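Local coordinates for Phosphoglucosamine/phosphogalactosamine mutase (Sulfolobus tokodaii, PDB 2F7L), which interconverts the 6-phosphates and 1-phosphates of glucosamine and galactosamine, a magnesium-dependent step on the way to UDP-N-acetylglucosamine and UDP-N-acetylgalactosamine, at residues Lys280-Val285 and Glu319-Gly324. Residues are numbered along the deposited sequence; the frame is centred on the assembly and turned at random.
Sequences KIVTAV and ENALAG
E319 reaches across to K280 and V282 with an extended chain, its CG set between the backbone N and the carbonyl carbon (chi1 83°), and its side chain crosses those of K280 and V282 at a slant. OE2 lies beside CD and CG of K280, while NZ of K280 bends away and stays 5.4 Å from E319 OE2, too far for a salt bridge; OE1 is paired instead with K315. Beside it V282 CG2 is 3.9 Å from E319 CD and 4.1 Å from A321 CB, touching both the carboxylate carbon and the alanine methyl. Cut back to alanine, E319 would probably deprive K315 of this salt bridge and uncover one flank of V282. On the other face of the sheet, I281 CG2 rests 4.0 Å from L322 CB and also touches A323 CB. The backbones join in parallel: L322 N donates to K280 O (2.7 Å), and V282 N to A323 O (3.1 Å). N320, with positive phi, closes helix 309-318 in a Schellman motif. In alpha/beta/alpha domain III this helix carries the chain from strand 301-305 to 323-326, a beta-alpha-beta crossover with strand 280-284 between the two; it covers V282 and A321, and helix 259-272 covers I281 and L322.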
loop_
_atom_site.group_PDB
_atom_site.type_symbol
_atom_site.label_atom_id
_atom_site.label_comp_id
_atom_site.label_asym_id
_atom_site.label_seq_id
_atom_site.Cartn_x
_atom_site.Cartn_y
_atom_site.Cartn_z
ATOM N N LYS A 280 -12.206 -10.233 -12.527
ATOM C CA LYS A 280 -12.805 -9.417 -11.500
ATOM C C LYS A 280 -11.705 -8.944 -10.564
ATOM O O LYS A 280 -10.884 -9.745 -10.107
ATOM C CB LYS A 280 -13.789 -10.258 -10.717
ATOM C CG LYS A 280 -14.407 -9.554 -9.540
ATOM C CD LYS A 280 -14.935 -10.563 -8.535
ATOM C CE LYS A 280 -15.233 -11.900 -9.202
ATOM N NZ LYS A 280 -16.016 -11.721 -10.471
ATOM N N ILE A 281 -11.710 -7.646 -10.272
ATOM C CA ILE A 281 -10.725 -7.052 -9.397
ATOM C C ILE A 281 -11.414 -6.180 -8.355
ATOM O O ILE A 281 -12.573 -5.814 -8.522
ATOM C CB ILE A 281 -9.710 -6.229 -10.225
ATOM C CG1 ILE A 281 -10.396 -5.026 -10.884
ATOM C CG2 ILE A 281 -9.080 -7.129 -11.303
ATOM C CD1 ILE A 281 -10.601 -3.849 -9.981
ATOM N N VAL A 282 -10.700 -5.867 -7.273
ATOM C CA VAL A 282 -11.213 -5.039 -6.179
ATOM C C VAL A 282 -10.441 -3.730 -6.173
ATOM O O VAL A 282 -9.265 -3.701 -6.508
ATOM C CB VAL A 282 -10.976 -5.724 -4.812
ATOM C CG1 VAL A 282 -11.481 -4.852 -3.672
ATOM C CG2 VAL A 282 -11.656 -7.069 -4.786
ATOM N N THR A 283 -11.098 -2.637 -5.822
ATOM C CA THR A 283 -10.404 -1.351 -5.715
ATOM C C THR A 283 -11.216 -0.384 -4.861
ATOM O O THR A 283 -12.429 -0.545 -4.698
ATOM C CB THR A 283 -10.104 -0.711 -7.087
ATOM O OG1 THR A 283 -8.968 0.151 -6.948
ATOM C CG2 THR A 283 -11.281 0.113 -7.578
ATOM N N ALA A 284 -10.547 0.606 -4.293
ATOM C CA ALA A 284 -11.239 1.560 -3.446
ATOM C C ALA A 284 -11.882 2.698 -4.239
ATOM O O ALA A 284 -11.413 3.111 -5.314
ATOM C CB ALA A 284 -10.292 2.114 -2.395
ATOM N N VAL A 285 -12.975 3.193 -3.676
ATOM C CA VAL A 285 -13.743 4.281 -4.260
ATOM C C VAL A 285 -12.902 5.523 -4.534
ATOM O O VAL A 285 -13.387 6.476 -5.123
ATOM C CB VAL A 285 -14.927 4.640 -3.339
ATOM C CG1 VAL A 285 -16.009 3.557 -3.440
ATOM C CG2 VAL A 285 -14.439 4.764 -1.895
ATOM N N GLU A 319 -12.855 -13.081 -1.872
ATOM C CA GLU A 319 -13.698 -13.247 -3.042
ATOM C C GLU A 319 -12.906 -13.798 -4.220
ATOM O O GLU A 319 -13.267 -13.632 -5.397
ATOM C CB GLU A 319 -14.435 -11.924 -3.384
ATOM C CG GLU A 319 -13.700 -10.869 -4.203
ATOM C CD GLU A 319 -14.612 -9.669 -4.544
ATOM O OE1 GLU A 319 -15.063 -8.954 -3.616
ATOM O OE2 GLU A 319 -14.888 -9.442 -5.743
ATOM N N ASN A 320 -11.815 -14.469 -3.879
ATOM C CA ASN A 320 -10.969 -15.103 -4.872
ATOM C C ASN A 320 -10.890 -14.262 -6.131
ATOM O O ASN A 320 -11.098 -14.756 -7.231
ATOM C CB ASN A 320 -11.553 -16.468 -5.194
ATOM C CG ASN A 320 -10.653 -17.289 -6.069
ATOM O OD1 ASN A 320 -9.552 -17.679 -5.659
ATOM N ND2 ASN A 320 -11.112 -17.569 -7.295
ATOM N N ALA A 321 -10.584 -12.982 -5.955
ATOM C CA ALA A 321 -10.500 -12.050 -7.072
ATOM C C ALA A 321 -9.246 -12.222 -7.927
ATOM O O ALA A 321 -8.315 -12.941 -7.563
ATOM C CB ALA A 321 -10.582 -10.626 -6.549
ATOM N N LEU A 322 -9.222 -11.553 -9.071
ATOM C CA LEU A 322 -8.077 -11.642 -9.960
ATOM C C LEU A 322 -6.925 -10.871 -9.353
ATOM O O LEU A 322 -5.814 -11.367 -9.302
ATOM C CB LEU A 322 -8.411 -11.058 -11.337
ATOM C CG LEU A 322 -7.304 -11.144 -12.392
ATOM C CD1 LEU A 322 -7.092 -12.609 -12.780
ATOM C CD2 LEU A 322 -7.674 -10.307 -13.616
ATOM N N ALA A 323 -7.198 -9.645 -8.911
ATOM C CA ALA A 323 -6.191 -8.775 -8.302
ATOM C C ALA A 323 -6.881 -7.646 -7.548
ATOM O O ALA A 323 -8.111 -7.571 -7.518
ATOM C CB ALA A 323 -5.269 -8.186 -9.372
ATOM N N GLY A 324 -6.089 -6.777 -6.929
ATOM C CA GLY A 324 -6.652 -5.650 -6.217
ATOM C C GLY A 324 -5.639 -4.538 -6.297
ATOM O O GLY A 324 -4.492 -4.792 -6.626
#